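Local coordinates for protein endoglucanase CEL5A (Eubacterium cellulosolvens, PDB 4AFM) that probably binds xyloglucan and related beta-glucans through a non-catalytic carbohydrate binding module attached to a family 5 endoglucanase, at residues I5-G10 / T121-S126; S11-F16 / G117-K122; A54-I59 / I107-L112. All coordinates share one frame; numbering follows the deposited sequence. Where two conformers were deposited one is given.

Contact 1: I5-G10 / T121-S126; sequences IVLFSG and TKIVAS
Ile5 and Ala125 open an antiparallel pairing in which Ile5-Gly10 runs along Thr121-Ser126, their end-to-end directions 171° apart. The pairing belongs to the beta-sandwich of this carbohydrate binding module, and a classic beta bulge interrupts it. Ile5 and Ala125 bond to each other both ways, with Ile5 N 2.8 Å from Ala125 O. Val6 and Val124 follow as a non-hydrogen-bonded pair. Then Leu7 and Phe8 both stand against the single residue Ile123. Leu7 N lies 2.8 Å from Ile123 O, and Phe8 N adds a weak bond at 3.3 Å to the same Ile123 O, so this one carbonyl takes two donors. Phe8 O accepts from Ile123 N. Beyond the bulge, Ser9 faces Lys122.

Leu7 meets Ile123 at about a right angle. Its CB and CD1 both rest on CG2 of Ile123. Ile123 CG1 lies anti to the carbonyl carbon (chi1 -56°), which sends Ile123 CD1 toward Phe8 CB, 4.2 Å away, and leaves CG2 for Leu7. Leu7 also lies with Ile5 and Ala125 against Phe39, and Tyr28 touches both Leu7 and Ile123. On the face of Val6 and Ser9, the extended chain of Lys122 passes Ser9, with CG 3.9 Å from Ser9 CB, and meets Val6 at about a right angle, with CE 4.1 Å from Val6 CG2. Strand 45-52 borders strand 118-127 on its other edge, through backbone bonds such as Val124 with Lys48. The outer edge of Ile5-Gly10 meets the second subunit, where Val6 and Ser9 make backbone hydrogen bonds. Gly10 closes the pairing: its N is 2.9 Å from Thr121 O, and it sits above that carbonyl's plane, 38° out of it.

Contact 2: S11-F16 / G117-K122; sequences SKHVEF and GMTVTK
Ser11 touches Thr119 by its hydroxyl, with OG 3.5 Å from Thr119 CG2. Lys12 is paired with Val120 by two backbone bonds, and the one from Lys12 N to Val120 O is almost straight, 175° at the hydrogen. Only the base of the Lys12 side chain stays near Val120. The chain bends at chi2 and carries NZ to Met37 O and Thr36 OG1 of the second subunit.

His13 carries the polar side-chain contact. Its CG is anti to the backbone N (chi1 -174°), and the ring reaches across to the partner strand. His13 ND1 donates to Thr119 OG1 at 2.7 Å, with the oxygen near the ring plane at the edge. His13 CE1 reaches the backbone of Gly117, 3.5 Å from its C atom. A valine in place of Thr119 would probably leave His13 ND1 without its acceptor and the ring freer to turn.

The two strands form an antiparallel pair in the larger sheet of the sandwich, their axes 4.6 Å apart. Val14 continues it, with N 2.8 Å from Met118 O and its own O accepting from Met118 N. Met118 is a selenomethionine here. Val14 and Met118 lie on the inner face, where both touch Pro111 of the other sheet. Beside them Gly117 CA lies 3.2 Å from Val14 O and 3.6 Å from His13 CE1.

Contact 3: A54-I59 / I107-L112; sequences ADIVLI and IGVKPL
Five backbone hydrogen bonds join Ala54-Ile59 to Ile107-Leu112, from Asp55 and Leu112 at one end to Ile59 and Gly108 at the other. Strands 56-59 and 107-111 are antiparallel, their axes 4.7 Å apart, and form the middle of the four-stranded sheet of the sandwich. Val57 and Lys110 bond both ways: Val57 N lies 2.9 Å from Lys110 O, and Lys110 N reaches back to Val57 O. Ile59 and Gly108 repeat the pattern. Leu112 N gives a further bond to Asp55 O at 2.8 Å, past the last residue of the strand.

Apolar contacts occupy both faces. On one face Ile56, with CG1 anti to the backbone N (chi1 -167°), sends CD1 to within 3.6 Å of Val109 CG1. The other branch of Val109, CG2, meets Leu58 CD1 at 3.9 Å, so its two methyls serve two neighbours. Leu58 CD1 also touches Ile107 CG2. This face turns to the other sheet, where Ile56 rests on Val49 and Met118. On the opposite face the side chains of Val57 and Leu112 cross at about a right angle, with Val57 CG1 4.0 Å from Leu112 CD2.

Lys110 mixes the two kinds. Its CB lies 4.1 Å from Val57 CG2, and its CD and CE both pass Ile59 CG1 where the two side chains cross obliquely. The chain then bends at chi4, and NZ bonds to Ser26 OG, Trp24 O and Tyr106 OH, with a cation-pi contact to Trp24. The aliphatic length of this buried lysine is thus held by hydrocarbon, while three oxygens and an aromatic ring would probably offset the cost of burying its charge.

How the contacts relate
Contacts 1 and 2 are successive parts of one pairing. Strands 8-9 and 11-14 follow each other along strand 118-127, and the two contacts share Thr121 and Lys122. Their centres are 13 Å apart, and Phe8 CE2 touches Val120 O at 3.5 Å. Contact 3 lies in the other sheet and is nested in the chain loop that each of them closes. It touches contact 2, centres 10 Å apart, through Met118 CE at 3.6 Å from Pro111 N and Met118 CB at 3.8 Å from Ala54 CB. Contact 1 comes within about 4 Å of contact 3 at the nearest atoms, without touching. Glycerol, probably from the crystallisation liquor, hydrogen-bonds Glu15 in contact 2 and Asp55 in contact 3.

Contact 1: I5-G10 / T121-S126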
ATOM      1  N   ILE A   5       4.792 -12.021   3.576  1.00 10.69           N
ATOM      2  CA  ILE A   5       4.947 -10.550   3.419  1.00  8.74           C
ATOM      3  C   ILE A   5       3.710  -9.958   4.079  1.00  7.57           C
ATOM      4  O   ILE A   5       2.575 -10.276   3.649  1.00  8.04           O
ATOM      5  CB  ILE A   5       5.053 -10.237   1.974  1.00  8.86           C
ATOM      6  CG1 ILE A   5       6.300 -10.954   1.333  1.00 10.87           C
ATOM      7  CG2 ILE A   5       5.082  -8.759   1.806  1.00 10.58           C
ATOM      8  CD1 ILE A   5       6.281 -10.925  -0.177  1.00 12.63           C
ATOM      9  N   VAL A   6       3.895  -9.086   5.010  1.00  6.90           N
ATOM     10  CA  VAL A   6       2.768  -8.391   5.634  1.00  7.29           C
ATOM     11  C   VAL A   6       2.435  -7.167   4.796  1.00  6.79           C
ATOM     12  O   VAL A   6       3.324  -6.271   4.643  1.00  6.78           O
ATOM     13  CB  VAL A   6       3.043  -8.053   7.082  1.00  7.68           C
ATOM     14  CG1 VAL A   6       1.867  -7.270   7.711  1.00  8.08           C
ATOM     15  CG2 VAL A   6       3.378  -9.291   7.896  1.00  9.53           C
ATOM     16  N   LEU A   7       1.271  -7.119   4.200  1.00  6.49           N
ATOM     17  CA  LEU A   7       0.789  -5.963   3.443  1.00  6.64           C
ATOM     18  C   LEU A   7       0.120  -4.983   4.324  1.00  6.49           C
ATOM     19  O   LEU A   7       0.019  -3.789   3.950  1.00  7.89           O
ATOM     20  CB  LEU A   7      -0.168  -6.450   2.323  1.00  6.54           C
ATOM     21  CG  LEU A   7       0.425  -7.431   1.361  1.00  7.76           C
ATOM     22  CD1 LEU A   7      -0.571  -7.793   0.244  1.00  8.80           C
ATOM     23  CD2 LEU A   7       1.708  -7.000   0.797  1.00  9.53           C
ATOM     24  N   PHE A   8      -0.398  -5.394   5.459  1.00  6.26           N
ATOM     25  CA  PHE A   8      -1.067  -4.528   6.430  1.00  6.19           C
ATOM     26  C   PHE A   8      -1.190  -5.270   7.724  1.00  5.99           C
ATOM     27  O   PHE A   8      -1.592  -6.470   7.715  1.00  6.56           O
ATOM     28  CB  PHE A   8      -2.512  -4.179   5.951  1.00  7.19           C
ATOM     29  CG  PHE A   8      -3.271  -3.392   6.974  1.00  6.89           C
ATOM     30  CD1 PHE A   8      -3.000  -2.020   7.184  1.00  7.30           C
ATOM     31  CD2 PHE A   8      -4.215  -4.010   7.796  1.00  7.48           C
ATOM     32  CE1 PHE A   8      -3.678  -1.350   8.175  1.00  7.72           C
ATOM     33  CE2 PHE A   8      -4.895  -3.317   8.801  1.00  7.89           C
ATOM     34  CZ  PHE A   8      -4.630  -1.939   8.955  1.00  7.78           C
ATOM     35  N   SER A   9      -0.980  -4.631   8.879  1.00  6.38           N
ATOM     36  CA  SER A   9      -1.527  -5.197  10.112  0.54  7.23           C
ATOM     37  C   SER A   9      -1.899  -4.011  11.007  1.00  7.12           C
ATOM     38  O   SER A   9      -1.155  -3.019  11.102  1.00  8.12           O
ATOM     39  CB  SER A   9      -0.606  -6.233  10.714  0.54  8.16           C
ATOM     40  OG  SER A   9       0.394  -5.562  11.336  0.54 11.19           O
ATOM     41  N   GLY A  10      -3.020  -4.121  11.667  1.00  7.68           N
ATOM     42  CA  GLY A  10      -3.569  -3.036  12.499  1.00  7.94           C
ATOM     43  C   GLY A  10      -5.027  -3.304  12.680  1.00  7.40           C
ATOM     44  O   GLY A  10      -5.426  -4.432  12.971  1.00  7.99           O
ATOM     45  N   THR A 121      -7.683  -6.855  10.213  1.00  5.93           N
ATOM     46  CA  THR A 121      -6.552  -6.712  11.131  1.00  6.33           C
ATOM     47  C   THR A 121      -5.228  -7.125  10.528  1.00  6.08           C
ATOM     48  O   THR A 121      -4.180  -6.758  11.042  1.00  7.05           O
ATOM     49  CB  THR A 121      -6.820  -7.470  12.450  1.00  7.10           C
ATOM     50  OG1 THR A 121      -7.093  -8.850  12.132  1.00  7.27           O
ATOM     51  CG2 THR A 121      -8.008  -6.881  13.204  1.00  7.82           C
ATOM     52  N   LYS A 122      -5.221  -7.925   9.447  1.00  5.91           N
ATOM     53  CA  LYS A 122      -3.951  -8.346   8.842  1.00  6.04           C
ATOM     54  C   LYS A 122      -4.186  -8.774   7.415  1.00  5.65           C
ATOM     55  O   LYS A 122      -5.211  -9.420   7.134  1.00  6.08           O
ATOM     56  CB  LYS A 122      -3.339  -9.481   9.667  1.00  8.03           C
ATOM     57  CG  LYS A 122      -1.892  -9.685   9.307  1.00 10.32           C
ATOM     58  CD  LYS A 122      -1.237 -10.704  10.306  1.00 14.54           C
ATOM     59  CE  LYS A 122       0.245 -10.678  10.184  1.00 17.28           C
ATOM     60  NZ  LYS A 122       0.976 -11.570  11.173  1.00 22.62           N
ATOM     61  N   ILE A 123      -3.277  -8.445   6.533  1.00  5.71           N
ATOM     62  CA  ILE A 123      -3.262  -8.927   5.146  1.00  5.79           C
ATOM     63  C   ILE A 123      -1.869  -9.403   4.877  1.00  6.12           C
ATOM     64  O   ILE A 123      -0.893  -8.644   5.095  1.00  6.57           O
ATOM     65  CB  ILE A 123      -3.649  -7.832   4.142  1.00  6.18           C
ATOM     66  CG1 ILE A 123      -5.015  -7.213   4.469  1.00  6.88           C
ATOM     67  CG2 ILE A 123      -3.606  -8.362   2.737  1.00  6.91           C
ATOM     68  CD1 ILE A 123      -5.415  -6.036   3.586  1.00  7.84           C
ATOM     69  N   VAL A 124      -1.747 -10.640   4.440  1.00  6.39           N
ATOM     70  CA  VAL A 124      -0.395 -11.195   4.107  0.74  7.58           C
ATOM     71  C   VAL A 124      -0.419 -11.824   2.771  1.00  7.37           C
ATOM     72  O   VAL A 124      -1.439 -12.399   2.276  1.00  9.42           O
ATOM     73  CB  VAL A 124       0.015 -12.252   5.117  0.74  9.62           C
ATOM     74  CG1 VAL A 124       0.099 -11.686   6.483  0.74 10.36           C
ATOM     75  CG2 VAL A 124      -0.856 -13.390   5.047  0.74 15.34           C
ATOM     76  N   ALA A 125       0.652 -11.650   2.030  1.00  7.05           N
ATOM     77  CA  ALA A 125       0.932 -12.424   0.797  1.00  7.70           C
ATOM     78  C   ALA A 125       1.928 -13.479   1.156  1.00  8.10           C
ATOM     79  O   ALA A 125       2.982 -13.210   1.750  1.00  9.51           O
ATOM     80  CB  ALA A 125       1.486 -11.538  -0.301  1.00  8.26           C
ATOM     81  N   SER A 126       1.678 -14.716   0.791  1.00  9.48           N
ATOM     82  CA  SER A 126       2.554 -15.862   1.075  0.86 12.28           C
ATOM     83  C   SER A 126       2.928 -16.467  -0.274  1.00 10.98           C
ATOM     84  O   SER A 126       2.023 -16.745  -1.060  1.00 12.43           O
ATOM     85  CB  SER A 126       1.763 -16.945   1.888  0.86 15.77           C
ATOM     86  OG  SER A 126       1.632 -16.410   3.197  0.86 25.00           O
TER

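Contact 2: S11-F16 / G117-K122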
ATOM      1  N   SER A  11      -5.831  -2.254  12.464  1.00  8.21           N
ATOM      2  CA  SER A  11      -7.287  -2.360  12.673  1.00  8.32           C
ATOM      3  C   SER A  11      -7.931  -1.428  11.715  1.00  8.68           C
ATOM      4  O   SER A  11      -8.222  -0.256  12.057  1.00 12.23           O
ATOM      5  CB  SER A  11      -7.621  -2.136  14.137  1.00  9.24           C
ATOM      6  OG  SER A  11      -9.017  -2.506  14.298  1.00 11.57           O
ATOM      7  N   LYS A  12      -8.230  -1.832  10.493  1.00  7.81           N
ATOM      8  CA  LYS A  12      -8.784  -0.988   9.429  1.00  7.12           C
ATOM      9  C   LYS A  12     -10.292  -1.271   9.364  1.00  6.75           C
ATOM     10  O   LYS A  12     -10.672  -2.383   8.976  1.00  6.83           O
ATOM     11  CB  LYS A  12      -8.091  -1.329   8.114  1.00  8.69           C
ATOM     12  CG  LYS A  12      -8.698  -0.748   6.849  1.00 10.82           C
ATOM     13  CD  LYS A  12      -8.561   0.753   6.778  1.00 11.66           C
ATOM     14  CE  LYS A  12      -8.777   1.181   5.320  1.00 13.92           C
ATOM     15  NZ  LYS A  12      -8.774   2.653   5.208  1.00 11.42           N
ATOM     16  N   HIS A  13     -11.134  -0.308   9.685  1.00  6.77           N
ATOM     17  CA  HIS A  13     -12.565  -0.472   9.636  1.00  6.68           C
ATOM     18  C   HIS A  13     -13.149   0.130   8.417  1.00  7.04           C
ATOM     19  O   HIS A  13     -12.725   1.283   8.049  1.00  9.97           O
ATOM     20  CB  HIS A  13     -13.181   0.067  10.909  1.00  7.33           C
ATOM     21  CG  HIS A  13     -14.630  -0.197  11.011  1.00  7.41           C
ATOM     22  ND1 HIS A  13     -15.085  -1.487  11.259  1.00  7.85           N
ATOM     23  CD2 HIS A  13     -15.708   0.619  11.008  1.00  9.03           C
ATOM     24  CE1 HIS A  13     -16.418  -1.466  11.347  1.00  7.51           C
ATOM     25  NE2 HIS A  13     -16.812  -0.193  11.203  1.00  8.46           N
ATOM     26  N   VAL A  14     -14.085  -0.506   7.784  1.00  6.41           N
ATOM     27  CA  VAL A  14     -14.771  -0.018   6.561  1.00  7.39           C
ATOM     28  C   VAL A  14     -16.257  -0.065   6.826  1.00  7.23           C
ATOM     29  O   VAL A  14     -16.797  -1.181   7.020  1.00  8.21           O
ATOM     30  CB  VAL A  14     -14.384  -0.855   5.301  1.00  7.92           C
ATOM     31  CG1 VAL A  14     -15.000  -0.213   4.031  1.00  8.71           C
ATOM     32  CG2 VAL A  14     -12.844  -1.008   5.221  1.00 10.49           C
ATOM     33  N   GLU A  15     -16.940   1.025   6.803  1.00  7.44           N
ATOM     34  CA  GLU A  15     -18.414   1.057   6.830  0.69  8.71           C
ATOM     35  C   GLU A  15     -19.027   0.993   5.507  1.00  9.66           C
ATOM     36  O   GLU A  15     -18.600   1.689   4.554  1.00  9.97           O
ATOM     37  CB  GLU A  15     -18.944   2.317   7.508  0.69 10.90           C
ATOM     38  CG  GLU A  15     -18.605   2.320   8.946  0.69 10.20           C
ATOM     39  CD  GLU A  15     -19.373   3.461   9.657  0.69 10.92           C
ATOM     40  OE1 GLU A  15     -19.902   4.428   8.976  0.69 11.33           O
ATOM     41  OE2 GLU A  15     -19.407   3.397  10.891  0.69 10.34           O
ATOM     42  N   PHE A  16     -20.013   0.105   5.343  1.00  9.14           N
ATOM     43  CA  PHE A  16     -20.673  -0.080   4.049  1.00  9.27           C
ATOM     44  C   PHE A  16     -21.935  -0.888   4.375  1.00  8.86           C
ATOM     45  O   PHE A  16     -21.911  -2.077   4.608  1.00  8.04           O
ATOM     46  CB  PHE A  16     -19.729  -0.864   3.149  1.00  9.84           C
ATOM     47  CG  PHE A  16     -20.277  -1.088   1.756  1.00 10.05           C
ATOM     48  CD1 PHE A  16     -20.691   0.034   0.963  1.00 11.73           C
ATOM     49  CD2 PHE A  16     -20.369  -2.354   1.248  1.00 10.68           C
ATOM     50  CE1 PHE A  16     -21.125  -0.229  -0.399  1.00 12.61           C
ATOM     51  CE2 PHE A  16     -20.823  -2.594  -0.057  1.00 12.92           C
ATOM     52  CZ  PHE A  16     -21.201  -1.508  -0.804  1.00 13.30           C
ATOM     53  N   GLY A 117     -20.094  -2.996   9.741  1.00  6.68           N
ATOM     54  CA  GLY A 117     -18.864  -2.699   9.001  1.00  6.60           C
ATOM     55  C   GLY A 117     -17.904  -3.816   9.153  1.00  6.70           C
ATOM     56  O   GLY A 117     -17.946  -4.645  10.096  1.00  7.79           O
HETATM   57  N   MSE A 118     -16.926  -3.849   8.246  1.00  6.52           N
HETATM   58  CA  MSE A 118     -15.872  -4.859   8.263  0.62  6.32           C
HETATM   59  C   MSE A 118     -14.638  -4.296   8.918  1.00  6.07           C
HETATM   60  O   MSE A 118     -14.262  -3.141   8.665  1.00  7.04           O
HETATM   61  CB  MSE A 118     -15.606  -5.310   6.788  0.62  6.61           C
HETATM   62  CG  MSE A 118     -14.748  -6.540   6.720  0.62  6.31           C
HETATM   63 SE   MSE A 118     -14.584  -7.257   4.939  0.62  7.31          SE
HETATM   64  CE  MSE A 118     -13.378  -5.958   4.148  0.62  7.00           C
ATOM     65  N   THR A 119     -13.913  -5.070   9.674  1.00  5.98           N
ATOM     66  CA  THR A 119     -12.616  -4.696  10.198  1.00  6.34           C
ATOM     67  C   THR A 119     -11.590  -5.723   9.717  1.00  6.34           C
ATOM     68  O   THR A 119     -11.799  -6.950   9.890  1.00  7.24           O
ATOM     69  CB  THR A 119     -12.560  -4.618  11.743  1.00  6.85           C
ATOM     70  OG1 THR A 119     -13.496  -3.533  12.045  1.00  8.14           O
ATOM     71  CG2 THR A 119     -11.228  -4.246  12.275  1.00  7.68           C
ATOM     72  N   VAL A 120     -10.522  -5.253   9.093  1.00  6.00           N
ATOM     73  CA  VAL A 120      -9.405  -6.075   8.716  1.00  5.85           C
ATOM     74  C   VAL A 120      -8.283  -5.823   9.695  1.00  5.73           C
ATOM     75  O   VAL A 120      -7.906  -4.632   9.883  1.00  6.19           O
ATOM     76  CB  VAL A 120      -9.020  -5.740   7.256  1.00  6.39           C
ATOM     77  CG1 VAL A 120      -7.665  -6.397   6.912  1.00  7.36           C
ATOM     78  CG2 VAL A 120     -10.111  -6.205   6.276  1.00  7.32           C
ATOM     79  N   THR A 121      -7.683  -6.855  10.213  1.00  5.93           N
ATOM     80  CA  THR A 121      -6.552  -6.712  11.131  1.00  6.33           C
ATOM     81  C   THR A 121      -5.228  -7.125  10.528  1.00  6.08           C
ATOM     82  O   THR A 121      -4.180  -6.758  11.042  1.00  7.05           O
ATOM     83  CB  THR A 121      -6.820  -7.470  12.450  1.00  7.10           C
ATOM     84  OG1 THR A 121      -7.093  -8.850  12.132  1.00  7.27           O
ATOM     85  CG2 THR A 121      -8.008  -6.881  13.204  1.00  7.82           C
ATOM     86  N   LYS A 122      -5.221  -7.925   9.447  1.00  5.91           N
ATOM     87  CA  LYS A 122      -3.951  -8.346   8.842  1.00  6.04           C
ATOM     88  C   LYS A 122      -4.186  -8.774   7.415  1.00  5.65           C
ATOM     89  O   LYS A 122      -5.211  -9.420   7.134  1.00  6.08           O
ATOM     90  CB  LYS A 122      -3.339  -9.481   9.667  1.00  8.03           C
ATOM     91  CG  LYS A 122      -1.892  -9.685   9.307  1.00 10.32           C
ATOM     92  CD  LYS A 122      -1.237 -10.704  10.306  1.00 14.54           C
ATOM     93  CE  LYS A 122       0.245 -10.678  10.184  1.00 17.28           C
ATOM     94  NZ  LYS A 122       0.976 -11.570  11.173  1.00 22.62           N
TER

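Contact 3: A54-I59 / I107-L112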
ATOM      1  N   ALA A  54     -18.220  -8.516   8.185  1.00  7.23           N
ATOM      2  CA  ALA A  54     -18.918  -8.541   6.884  1.00  7.13           C
ATOM      3  C   ALA A  54     -18.244  -9.642   6.110  1.00  7.29           C
ATOM      4  O   ALA A  54     -17.099  -9.983   6.333  1.00  8.02           O
ATOM      5  CB  ALA A  54     -18.779  -7.209   6.151  1.00  7.38           C
ATOM      6  N   ASP A  55     -18.957 -10.080   5.073  1.00  7.66           N
ATOM      7  CA  ASP A  55     -18.282 -10.938   4.091  1.00  8.22           C
ATOM      8  C   ASP A  55     -17.323 -10.142   3.234  1.00  7.68           C
ATOM      9  O   ASP A  55     -17.463  -8.914   3.118  1.00  8.74           O
ATOM     10  CB  ASP A  55     -19.316 -11.718   3.288  1.00 10.32           C
ATOM     11  CG  ASP A  55     -19.988 -12.817   4.179  1.00 11.41           C
ATOM     12  OD1 ASP A  55     -19.295 -13.588   4.805  1.00 13.36           O
ATOM     13  OD2 ASP A  55     -21.274 -12.614   4.260  1.00 15.87           O
ATOM     14  N   ILE A  56     -16.323 -10.798   2.712  1.00  7.57           N
ATOM     15  CA  ILE A  56     -15.174 -10.163   2.097  1.00  7.31           C
ATOM     16  C   ILE A  56     -15.019 -10.642   0.693  1.00  7.26           C
ATOM     17  O   ILE A  56     -15.246 -11.822   0.344  1.00  8.41           O
ATOM     18  CB  ILE A  56     -13.913 -10.411   2.946  1.00  7.17           C
ATOM     19  CG1 ILE A  56     -12.750  -9.500   2.516  1.00  7.88           C
ATOM     20  CG2 ILE A  56     -13.512 -11.883   2.931  1.00  8.35           C
ATOM     21  CD1 ILE A  56     -11.595  -9.557   3.482  1.00  8.55           C
ATOM     22  N   VAL A  57     -14.570  -9.771  -0.208  1.00  6.80           N
ATOM     23  CA  VAL A  57     -14.152 -10.153  -1.574  1.00  7.22           C
ATOM     24  C   VAL A  57     -12.807  -9.536  -1.898  1.00  6.01           C
ATOM     25  O   VAL A  57     -12.423  -8.499  -1.363  1.00  6.76           O
ATOM     26  CB  VAL A  57     -15.202  -9.815  -2.666  1.00  7.75           C
ATOM     27  CG1 VAL A  57     -16.486 -10.582  -2.426  1.00 10.26           C
ATOM     28  CG2 VAL A  57     -15.476  -8.321  -2.685  1.00  9.56           C
ATOM     29  N   LEU A  58     -12.143 -10.144  -2.862  1.00  5.87           N
ATOM     30  CA  LEU A  58     -10.901  -9.656  -3.445  1.00  5.75           C
ATOM     31  C   LEU A  58     -11.212  -9.322  -4.877  1.00  5.97           C
ATOM     32  O   LEU A  58     -11.875 -10.118  -5.614  1.00  7.04           O
ATOM     33  CB  LEU A  58      -9.809 -10.729  -3.349  1.00  6.11           C
ATOM     34  CG  LEU A  58      -8.467 -10.358  -4.002  1.00  7.00           C
ATOM     35  CD1 LEU A  58      -7.806  -9.219  -3.245  1.00  8.38           C
ATOM     36  CD2 LEU A  58      -7.584 -11.640  -3.962  1.00  8.66           C
ATOM     37  N   ILE A  59     -10.774  -8.193  -5.384  1.00  5.98           N
ATOM     38  CA  ILE A  59     -11.006  -7.652  -6.768  0.58  5.98           C
ATOM     39  C   ILE A  59      -9.654  -7.634  -7.456  1.00  5.68           C
ATOM     40  O   ILE A  59      -8.758  -6.912  -6.919  1.00  6.01           O
ATOM     41  CB  ILE A  59     -11.598  -6.190  -6.766  0.58  6.24           C
ATOM     42  CG1 ILE A  59     -12.810  -6.021  -5.856  0.58  6.71           C
ATOM     43  CG2 ILE A  59     -11.871  -5.740  -8.187  0.58  6.61           C
ATOM     44  CD1 ILE A  59     -13.956  -6.975  -6.117  0.58  8.91           C
ATOM     45  N   ILE A 107      -5.934  -3.901  -7.546  1.00  5.01           N
ATOM     46  CA  ILE A 107      -6.222  -4.950  -6.607  1.00  5.19           C
ATOM     47  C   ILE A 107      -6.938  -4.310  -5.459  1.00  5.27           C
ATOM     48  O   ILE A 107      -6.466  -3.318  -4.902  1.00  5.52           O
ATOM     49  CB  ILE A 107      -4.877  -5.595  -6.082  1.00  5.38           C
ATOM     50  CG1 ILE A 107      -4.169  -6.246  -7.257  1.00  5.90           C
ATOM     51  CG2 ILE A 107      -5.184  -6.609  -4.970  1.00  6.09           C
ATOM     52  CD1 ILE A 107      -2.725  -6.641  -6.904  1.00  7.55           C
ATOM     53  N   GLY A 108      -8.084  -4.821  -5.027  1.00  5.32           N
ATOM     54  CA  GLY A 108      -8.813  -4.239  -3.910  1.00  5.64           C
ATOM     55  C   GLY A 108      -9.381  -5.313  -3.015  1.00  5.60           C
ATOM     56  O   GLY A 108      -9.875  -6.378  -3.501  1.00  7.48           O
ATOM     57  N   VAL A 109      -9.427  -5.086  -1.722  1.00  5.66           N
ATOM     58  CA  VAL A 109     -10.117  -5.947  -0.744  1.00  6.10           C
ATOM     59  C   VAL A 109     -11.302  -5.143  -0.305  1.00  6.19           C
ATOM     60  O   VAL A 109     -11.124  -3.998   0.207  1.00  6.56           O
ATOM     61  CB  VAL A 109      -9.180  -6.250   0.429  1.00  6.77           C
ATOM     62  CG1 VAL A 109      -9.951  -7.008   1.506  1.00  8.42           C
ATOM     63  CG2 VAL A 109      -7.944  -7.022   0.000  1.00  8.02           C
ATOM     64  N   LYS A 110     -12.507  -5.683  -0.406  1.00  6.30           N
ATOM     65  CA  LYS A 110     -13.725  -4.888  -0.153  1.00  6.57           C
ATOM     66  C   LYS A 110     -14.708  -5.718   0.667  1.00  6.34           C
ATOM     67  O   LYS A 110     -14.743  -6.951   0.595  1.00  6.97           O
ATOM     68  CB  LYS A 110     -14.458  -4.529  -1.439  1.00  7.14           C
ATOM     69  CG  LYS A 110     -13.592  -3.607  -2.373  1.00  8.51           C
ATOM     70  CD  LYS A 110     -14.501  -3.147  -3.539  1.00  9.21           C
ATOM     71  CE  LYS A 110     -13.798  -2.259  -4.583  1.00  9.74           C
ATOM     72  NZ  LYS A 110     -13.525  -0.932  -3.982  1.00 10.04           N
ATOM     73  N   PRO A 111     -15.558  -5.050   1.447  1.00  6.53           N
ATOM     74  CA  PRO A 111     -16.656  -5.736   2.155  1.00  6.68           C
ATOM     75  C   PRO A 111     -17.882  -5.809   1.318  1.00  6.71           C
ATOM     76  O   PRO A 111     -18.184  -4.964   0.482  1.00  8.89           O
ATOM     77  CB  PRO A 111     -16.899  -4.733   3.360  1.00  7.14           C
ATOM     78  CG  PRO A 111     -16.687  -3.375   2.694  1.00  7.51           C
ATOM     79  CD  PRO A 111     -15.525  -3.579   1.737  1.00  6.87           C
ATOM     80  N   LEU A 112     -18.702  -6.811   1.676  1.00  7.23           N
ATOM     81  CA  LEU A 112     -20.121  -6.800   1.291  1.00  7.79           C
ATOM     82  C   LEU A 112     -20.890  -6.024   2.358  1.00  8.32           C
ATOM     83  O   LEU A 112     -20.402  -5.827   3.492  1.00  8.16           O
ATOM     84  CB  LEU A 112     -20.641  -8.232   1.093  1.00  8.70           C
ATOM     85  CG  LEU A 112     -19.873  -9.054   0.055  1.00 10.03           C
ATOM     86  CD1 LEU A 112     -20.542 -10.450  -0.148  1.00 11.70           C
ATOM     87  CD2 LEU A 112     -19.597  -8.365  -1.217  1.00 11.46           C
TER